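Local coordinates for lytic polysaccharide monooxygenase (Neurospora crassa, PDB 4QI8), which probably cleaves cellulose oxidatively as a copper-dependent AA9 lytic polysaccharide monooxygenase, using oxygen or hydrogen peroxide after its copper has been reduced, at residues Ile40-Ser45 / Ala97-Ile102; Phe78-Val83 / Leu163-Gly168. One frame throughout, in Å; residues are numbered along the deposited sequence.

Contact 1 of 2, residues Ile40-Ser45 / Ala97-Ile102; sequences IRCFQS and AVWFKI
The indole of Trp99 takes the side chains of Arg41 and Cys42 at an oblique angle, so neither sits squarely over a face or at an edge. The guanidinium plane of Arg41 is only 18° from the indole plane. The two groups are not stacked, because Arg41 touches the ring with its aliphatic part. This buried contact lies in the beta-sandwich fold of the AA9 family. It joins the short, weakly bonded helix 39-42 to strand 99-104, where Val98 and Trp99 form a classic beta bulge opposite Val179.

Arg41 CG is 3.8 Å from Trp99 CZ2, and Arg41 CD is 4.0 Å from Trp99 NE1. The Arg41 chain runs extended to CD, with CG anti to the backbone N. It then bends at chi3 (49°), which turns the guanidinium away from the indole, where NH1 bonds to Gln38 OE1 and Phe181 O. Trp99 NE1 gives its hydrogen bond to Gly94 O.

In a sulfur-aromatic contact, Cys42 SG lies 5.2 Å from the centroid of the Trp99 six-membered ring, 64° off the normal. The same sulfur is disulfide-bonded to Cys160, whose side chain also touches Trp99. The nearest ring atom to Cys42 SG is Trp99 CH2, at 4.1 Å.

Contact 2 of 2, residues Phe78-Val83 / Leu163-Gly168; sequences FYLARV and LSITGG
Leu80 meets Leu163 and Ile165 through methyl groups alone. Leu80 belongs to strand 76-82. Its two partners belong to strand 155-166. Both strands are part of the larger sheet of the sandwich, but they are not neighbours in it. Strand 134-144 lies between them in the strand order, so side chains rather than backbone bonds bring the two segments together.

The CB of Leu80 does not point at the other segment. The isobutyl end makes the approach. With chi1 at -77°, CG stands beside the backbone N and anti to the carbonyl carbon. With chi2 at 170°, CD1 continues the chain away from CA and CD2 branches off it. The branch CD2 is the methyl that reaches both partners. Leu80 CD2 is 4.4 Å from Leu163 CD1 and 4.3 Å from Ile165 CD1. The other methyl, Leu80 CD1, is 4.4 Å from Ile165 CD1, so the Ile165 tip is almost equally far from both prongs of the leucine.

Leu163 and Ile165 reach out in the same way. Both start toward strand 76-82, and in both CD1 is the far end of an extended chain; chi2 of Ile165 is -179°. Their CD1 atoms lie 4.3 Å apart and form a triangle with Leu80 CD2. Leu80 also packs on Phe100 and Ile131. Leu54 of strand 54-57 packs on Leu163 and Val56 on Ile165, which Tyr136 of the intervening strand also touches.

No hydrogen bond crosses the contact. The chemistry is purely apolar: three buried side chains are held by dispersion and the hydrophobic effect, with little directional preference.

Contact 1 and contact 2 have centres about 13 Å apart and meet through neighbouring antiparallel strands, 76-82 and 99-104. Leu80 N is 2.8 Å from Phe100 O, and Ile102 N is 2.9 Å from Phe78 O; both are probable hydrogen bonds. Beside them, Lys101 CE packs 3.3 Å from Tyr79 OH. Strand 155-166 is a second connection: it supplies Leu163 and Ile165 to contact 2, and its Cys160, outside the segments of contact 1, is the disulfide partner of Cys42 there. It also carries Tyr157, which completes the copper site with His1 and His72. Neither contact lies at that site. Their segments alternate along the chain.

Contact 1 of 2, residues Ile40-Ser45 / Ala97-Ile102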
ATOM      1  N   ILE A  40      -2.411   9.406   5.128  1.00  4.94           N
ATOM      2  CA  ILE A  40      -2.043   8.852   3.815  1.00  4.54           C
ATOM      3  C   ILE A  40      -0.966   7.783   3.971  1.00  4.72           C
ATOM      4  O   ILE A  40      -0.741   6.967   3.076  1.00  5.41           O
ATOM      5  CB  ILE A  40      -1.643   9.959   2.806  1.00  4.74           C
ATOM      6  CG1 ILE A  40      -1.809   9.508   1.343  1.00  5.74           C
ATOM      7  CG2 ILE A  40      -0.221  10.422   3.067  1.00  6.01           C
ATOM      8  CD1 ILE A  40      -3.264   9.312   0.922  1.00  6.13           C
ATOM      9  N   ARG A  41      -0.255   7.807   5.105  1.00  4.86           N
ATOM     10  CA  ARG A  41       0.845   6.867   5.264  1.00  4.76           C
ATOM     11  C   ARG A  41       0.338   5.476   5.675  1.00  4.97           C
ATOM     12  O   ARG A  41       0.377   4.550   4.889  1.00  5.43           O
ATOM     13  CB  ARG A  41       1.881   7.435   6.271  1.00  5.67           C
ATOM     14  CG  ARG A  41       3.074   6.528   6.482  1.00  5.65           C
ATOM     15  CD  ARG A  41       4.130   7.111   7.432  1.00  8.04           C
ATOM     16  NE  ARG A  41       3.539   7.611   8.671  1.00 10.26           N
ATOM     17  CZ  ARG A  41       3.333   8.885   9.024  1.00  9.84           C
ATOM     18  NH1 ARG A  41       3.676   9.937   8.262  1.00 10.09           N
ATOM     19  NH2 ARG A  41       2.778   9.132  10.215  1.00 11.01           N
ATOM     20  N   CYS A  42      -0.186   5.371   6.891  1.00  4.91           N
ATOM     21  CA  CYS A  42      -0.692   4.108   7.442  1.00  5.14           C
ATOM     22  C   CYS A  42      -2.109   4.247   8.019  1.00  5.11           C
ATOM     23  O   CYS A  42      -2.531   3.406   8.810  1.00  5.58           O
ATOM     24  CB  CYS A  42       0.264   3.512   8.501  1.00  5.75           C
ATOM     25  SG  CYS A  42       1.852   3.043   7.797  1.00  6.13           S
ATOM     26  N   PHE A  43      -2.820   5.284   7.604  1.00  4.83           N
ATOM     27  CA  PHE A  43      -4.192   5.536   8.057  1.00  5.38           C
ATOM     28  C   PHE A  43      -4.277   5.648   9.585  1.00  5.18           C
ATOM     29  O   PHE A  43      -5.238   5.174  10.196  1.00  5.40           O
ATOM     30  CB  PHE A  43      -5.182   4.471   7.512  1.00  5.17           C
ATOM     31  CG  PHE A  43      -6.573   5.005   7.162  1.00  5.00           C
ATOM     32  CD1 PHE A  43      -7.107   6.139   7.769  1.00  5.35           C
ATOM     33  CD2 PHE A  43      -7.347   4.343   6.211  1.00  5.44           C
ATOM     34  CE1 PHE A  43      -8.363   6.607   7.425  1.00  5.56           C
ATOM     35  CE2 PHE A  43      -8.601   4.811   5.872  1.00  5.63           C
ATOM     36  CZ  PHE A  43      -9.103   5.947   6.465  1.00  5.55           C
ATOM     37  N   GLN A  44      -3.293   6.309  10.194  1.00  5.36           N
ATOM     38  CA  GLN A  44      -3.329   6.547  11.634  1.00  6.90           C
ATOM     39  C   GLN A  44      -2.965   7.985  11.948  1.00  8.02           C
ATOM     40  O   GLN A  44      -1.812   8.388  11.824  1.00 10.83           O
ATOM     41  CB  GLN A  44      -2.370   5.630  12.383  1.00  7.08           C
ATOM     42  CG  GLN A  44      -2.714   4.157  12.324  1.00  6.93           C
ATOM     43  CD  GLN A  44      -1.849   3.347  13.275  1.00  7.47           C
ATOM     44  OE1 GLN A  44      -0.660   3.643  13.451  1.00  7.78           O
ATOM     45  NE2 GLN A  44      -2.439   2.331  13.907  1.00  7.59           N
ATOM     46  N   SER A  45      -3.934   8.764  12.411  1.00  7.83           N
ATOM     47  CA  SER A  45      -3.604  10.094  12.904  1.00  8.51           C
ATOM     48  C   SER A  45      -2.795  10.019  14.200  1.00 11.52           C
ATOM     49  O   SER A  45      -1.964  10.884  14.465  1.00 14.41           O
ATOM     50  CB  SER A  45      -4.854  10.923  13.148  1.00  9.02           C
ATOM     51  OG  SER A  45      -5.604  11.074  11.967  1.00 10.28           O
ATOM     52  N   ALA A  97      11.893   9.959   3.732  1.00  8.29           N
ATOM     53  CA  ALA A  97      11.885   9.358   2.408  1.00  8.82           C
ATOM     54  C   ALA A  97      12.396   7.931   2.509  1.00  9.01           C
ATOM     55  O   ALA A  97      13.545   7.639   2.186  1.00 10.46           O
ATOM     56  CB  ALA A  97      12.741  10.175   1.454  1.00 10.56           C
ATOM     57  N   VAL A  98      11.522   7.046   2.975  1.00  7.96           N
ATOM     58  CA  VAL A  98      11.884   5.682   3.320  1.00  8.14           C
ATOM     59  C   VAL A  98      11.076   4.619   2.579  1.00  7.92           C
ATOM     60  O   VAL A  98      11.399   3.439   2.657  1.00  8.61           O
ATOM     61  CB  VAL A  98      11.759   5.447   4.851  1.00  9.36           C
ATOM     62  CG1 VAL A  98      12.737   6.330   5.597  1.00  9.73           C
ATOM     63  CG2 VAL A  98      10.330   5.682   5.357  1.00  9.29           C
ATOM     64  N   TRP A  99      10.023   5.024   1.878  1.00  6.59           N
ATOM     65  CA  TRP A  99       9.104   4.073   1.262  1.00  6.69           C
ATOM     66  C   TRP A  99       9.483   3.823  -0.191  1.00  7.21           C
ATOM     67  O   TRP A  99       9.612   4.774  -0.959  1.00  9.04           O
ATOM     68  CB  TRP A  99       7.678   4.622   1.315  1.00  6.21           C
ATOM     69  CG  TRP A  99       7.147   4.797   2.704  1.00  7.14           C
ATOM     70  CD1 TRP A  99       7.206   5.924   3.465  1.00  6.74           C
ATOM     71  CD2 TRP A  99       6.484   3.810   3.498  1.00  6.62           C
ATOM     72  NE1 TRP A  99       6.613   5.707   4.688  1.00  7.31           N
ATOM     73  CE2 TRP A  99       6.170   4.407   4.735  1.00  6.46           C
ATOM     74  CE3 TRP A  99       6.136   2.473   3.285  1.00  7.32           C
ATOM     75  CZ2 TRP A  99       5.513   3.710   5.754  1.00  7.16           C
ATOM     76  CZ3 TRP A  99       5.494   1.783   4.300  1.00  7.37           C
ATOM     77  CH2 TRP A  99       5.175   2.406   5.510  1.00  7.15           C
ATOM     78  N   PHE A 100       9.622   2.553  -0.566  1.00  7.00           N
ATOM     79  CA  PHE A 100       9.815   2.212  -1.971  1.00  7.08           C
ATOM     80  C   PHE A 100       8.688   1.304  -2.420  1.00  6.66           C
ATOM     81  O   PHE A 100       8.176   0.481  -1.658  1.00  7.17           O
ATOM     82  CB  PHE A 100      11.205   1.609  -2.265  1.00  7.52           C
ATOM     83  CG  PHE A 100      11.547   0.360  -1.490  1.00  8.07           C
ATOM     84  CD1 PHE A 100      12.038   0.437  -0.201  1.00  8.51           C
ATOM     85  CD2 PHE A 100      11.420  -0.889  -2.075  1.00  8.19           C
ATOM     86  CE1 PHE A 100      12.375  -0.703   0.501  1.00 10.32           C
ATOM     87  CE2 PHE A 100      11.774  -2.032  -1.386  1.00  9.72           C
ATOM     88  CZ  PHE A 100      12.256  -1.940  -0.096  1.00  9.16           C
ATOM     89  N   LYS A 101       8.285   1.503  -3.669  1.00  7.26           N
ATOM     90  CA  LYS A 101       7.173   0.785  -4.252  1.00  7.00           C
ATOM     91  C   LYS A 101       7.634  -0.569  -4.741  1.00  8.17           C
ATOM     92  O   LYS A 101       8.639  -0.663  -5.444  1.00  9.29           O
ATOM     93  CB  LYS A 101       6.607   1.591  -5.414  1.00  7.99           C
ATOM     94  CG  LYS A 101       5.389   0.972  -6.075  1.00  7.80           C
ATOM     95  CD  LYS A 101       4.943   1.763  -7.297  1.00  8.64           C
ATOM     96  CE  LYS A 101       4.231   3.044  -6.927  1.00  7.75           C
ATOM     97  NZ  LYS A 101       4.018   3.891  -8.134  1.00  8.17           N
ATOM     98  N   ILE A 102       6.891  -1.614  -4.390  1.00  7.58           N
ATOM     99  CA  ILE A 102       7.187  -2.956  -4.878  1.00  7.83           C
ATOM    100  C   ILE A 102       6.124  -3.518  -5.822  1.00  8.20           C
ATOM    101  O   ILE A 102       6.339  -4.568  -6.419  1.00  8.94           O
ATOM    102  CB  ILE A 102       7.489  -3.963  -3.743  1.00  8.10           C
ATOM    103  CG1 ILE A 102       6.290  -4.135  -2.806  1.00  8.25           C
ATOM    104  CG2 ILE A 102       8.727  -3.519  -2.983  1.00  9.82           C
ATOM    105  CD1 ILE A 102       6.475  -5.275  -1.830  1.00  9.97           C
TER

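Contact 2 of 2, residues Phe78-Val83 / Leu163-Gly168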
ATOM      1  N   PHE A  78       1.616  -1.336  -3.457  1.00  6.55           N
ATOM      2  CA  PHE A  78       2.277  -1.751  -2.222  1.00  6.36           C
ATOM      3  C   PHE A  78       3.665  -1.138  -2.122  1.00  6.06           C
ATOM      4  O   PHE A  78       4.401  -1.070  -3.112  1.00  6.71           O
ATOM      5  CB  PHE A  78       2.401  -3.285  -2.142  1.00  6.95           C
ATOM      6  CG  PHE A  78       1.084  -4.005  -2.027  1.00  7.31           C
ATOM      7  CD1 PHE A  78       0.460  -4.146  -0.792  1.00  7.35           C
ATOM      8  CD2 PHE A  78       0.465  -4.539  -3.149  1.00  8.37           C
ATOM      9  CE1 PHE A  78      -0.740  -4.806  -0.687  1.00  8.43           C
ATOM     10  CE2 PHE A  78      -0.753  -5.184  -3.040  1.00  8.81           C
ATOM     11  CZ  PHE A  78      -1.352  -5.314  -1.811  1.00  8.84           C
ATOM     12  N   TYR A  79       4.026  -0.725  -0.909  1.00  6.19           N
ATOM     13  CA  TYR A  79       5.322  -0.140  -0.619  1.00  5.96           C
ATOM     14  C   TYR A  79       5.920  -0.809   0.612  1.00  5.91           C
ATOM     15  O   TYR A  79       5.195  -1.231   1.521  1.00  6.80           O
ATOM     16  CB  TYR A  79       5.208   1.344  -0.302  1.00  6.30           C
ATOM     17  CG  TYR A  79       4.765   2.281  -1.404  1.00  6.41           C
ATOM     18  CD1 TYR A  79       3.450   2.321  -1.842  1.00  6.76           C
ATOM     19  CD2 TYR A  79       5.672   3.178  -1.978  1.00  6.58           C
ATOM     20  CE1 TYR A  79       3.049   3.229  -2.831  1.00  6.79           C
ATOM     21  CE2 TYR A  79       5.275   4.090  -2.938  1.00  7.56           C
ATOM     22  CZ  TYR A  79       3.977   4.109  -3.366  1.00  6.31           C
ATOM     23  OH  TYR A  79       3.611   5.034  -4.310  1.00  7.48           O
ATOM     24  N   LEU A  80       7.248  -0.843   0.651  1.00  6.37           N
ATOM     25  CA  LEU A  80       7.985  -1.248   1.840  1.00  6.10           C
ATOM     26  C   LEU A  80       8.801  -0.090   2.399  1.00  6.59           C
ATOM     27  O   LEU A  80       9.232   0.796   1.658  1.00  7.05           O
ATOM     28  CB  LEU A  80       8.970  -2.360   1.490  1.00  7.84           C
ATOM     29  CG  LEU A  80       8.374  -3.752   1.307  1.00  7.27           C
ATOM     30  CD1 LEU A  80       9.407  -4.721   0.732  1.00  7.51           C
ATOM     31  CD2 LEU A  80       7.838  -4.305   2.633  1.00  7.88           C
ATOM     32  N   ALA A  81       9.043  -0.131   3.708  1.00  6.64           N
ATOM     33  CA  ALA A  81       9.971   0.792   4.361  1.00  6.93           C
ATOM     34  C   ALA A  81      10.711   0.021   5.435  1.00  7.08           C
ATOM     35  O   ALA A  81      10.090  -0.644   6.260  1.00  7.82           O
ATOM     36  CB  ALA A  81       9.234   1.979   4.966  1.00  7.90           C
ATOM     37  N   ARG A  82      12.037   0.121   5.429  1.00  8.17           N
ATOM     38  CA  ARG A  82      12.852  -0.636   6.366  1.00  8.78           C
ATOM     39  C   ARG A  82      13.130   0.159   7.637  1.00  9.19           C
ATOM     40  O   ARG A  82      13.680   1.263   7.613  1.00 10.10           O
ATOM     41  CB  ARG A  82      14.176  -1.045   5.724  1.00  9.40           C
ATOM     42  CG  ARG A  82      14.986  -1.977   6.608  1.00 10.45           C
ATOM     43  CD  ARG A  82      16.280  -2.410   5.949  1.00 11.20           C
ATOM     44  NE  ARG A  82      17.057  -3.338   6.773  1.00 12.52           N
ATOM     45  CZ  ARG A  82      17.833  -2.985   7.795  1.00 12.98           C
ATOM     46  NH1 ARG A  82      17.965  -1.714   8.153  1.00 14.90           N
ATOM     47  NH2 ARG A  82      18.501  -3.916   8.458  1.00 15.36           N
ATOM     48  N   VAL A  83      12.779  -0.434   8.768  1.00  9.35           N
ATOM     49  CA  VAL A  83      13.054   0.170  10.056  1.00  9.44           C
ATOM     50  C   VAL A  83      14.577   0.257  10.266  1.00 11.22           C
ATOM     51  O   VAL A  83      15.269  -0.730  10.060  1.00 11.72           O
ATOM     52  CB  VAL A  83      12.443  -0.685  11.173  1.00 10.23           C
ATOM     53  CG1 VAL A  83      12.739  -0.071  12.526  0.86 10.50           C
ATOM     54  CG2 VAL A  83      10.932  -0.868  10.980  0.83  8.66           C
ATOM     55  N   LEU A 163       6.356  -6.383   9.469  1.00  6.81           N
ATOM     56  CA  LEU A 163       7.063  -7.585   9.017  1.00  7.13           C
ATOM     57  C   LEU A 163       8.473  -7.654   9.572  1.00  8.55           C
ATOM     58  O   LEU A 163       9.116  -6.634   9.823  1.00  8.48           O
ATOM     59  CB  LEU A 163       7.197  -7.616   7.490  1.00  8.17           C
ATOM     60  CG  LEU A 163       5.934  -7.454   6.658  1.00  8.48           C
ATOM     61  CD1 LEU A 163       6.293  -7.568   5.182  1.00  9.60           C
ATOM     62  CD2 LEU A 163       4.866  -8.479   7.035  1.00  9.38           C
ATOM     63  N   SER A 164       8.955  -8.877   9.737  1.00  8.54           N
ATOM     64  CA  SER A 164      10.373  -9.155   9.922  1.00  9.97           C
ATOM     65  C   SER A 164      10.819  -9.958   8.706  1.00 10.78           C
ATOM     66  O   SER A 164      10.445 -11.118   8.560  1.00 11.09           O
ATOM     67  CB  SER A 164      10.604  -9.937  11.208  1.00 12.43           C
ATOM     68  OG  SER A 164      11.964 -10.301  11.326  1.00 14.87           O
ATOM     69  N   ILE A 165      11.574  -9.316   7.816  1.00 10.68           N
ATOM     70  CA  ILE A 165      11.979  -9.938   6.562  1.00 11.08           C
ATOM     71  C   ILE A 165      13.343 -10.582   6.766  1.00 12.73           C
ATOM     72  O   ILE A 165      14.291  -9.931   7.204  1.00 13.71           O
ATOM     73  CB  ILE A 165      11.990  -8.927   5.395  1.00 11.56           C
ATOM     74  CG1 ILE A 165      10.562  -8.415   5.151  1.00 10.99           C
ATOM     75  CG2 ILE A 165      12.565  -9.573   4.138  1.00 13.55           C
ATOM     76  CD1 ILE A 165      10.409  -7.417   4.000  1.00 12.12           C
ATOM     77  N   THR A 166      13.419 -11.875   6.475  1.00 12.87           N
ATOM     78  CA  THR A 166      14.628 -12.655   6.698  1.00 14.87           C
ATOM     79  C   THR A 166      15.251 -13.104   5.384  1.00 14.57           C
ATOM     80  O   THR A 166      14.616 -13.072   4.333  1.00 16.00           O
ATOM     81  CB  THR A 166      14.308 -13.907   7.516  1.00 17.59           C
ATOM     82  OG1 THR A 166      13.413 -14.739   6.771  1.00 17.04           O
ATOM     83  CG2 THR A 166      13.666 -13.537   8.846  1.00 17.80           C
ATOM     84  N   GLY A 167      16.509 -13.531   5.456  1.00 15.46           N
ATOM     85  CA  GLY A 167      17.203 -14.095   4.312  1.00 18.04           C
ATOM     86  C   GLY A 167      17.379 -13.128   3.162  1.00 18.86           C
ATOM     87  O   GLY A 167      17.200 -13.494   2.001  1.00 23.89           O
ATOM     88  N   GLY A 168      17.752 -11.898   3.474  1.00 19.14           N
ATOM     89  CA  GLY A 168      17.785 -10.864   2.460  1.00 19.89           C
ATOM     90  C   GLY A 168      18.994 -10.953   1.556  1.00 20.15           C
ATOM     91  O   GLY A 168      19.778 -11.909   1.609  1.00 21.73           O
TER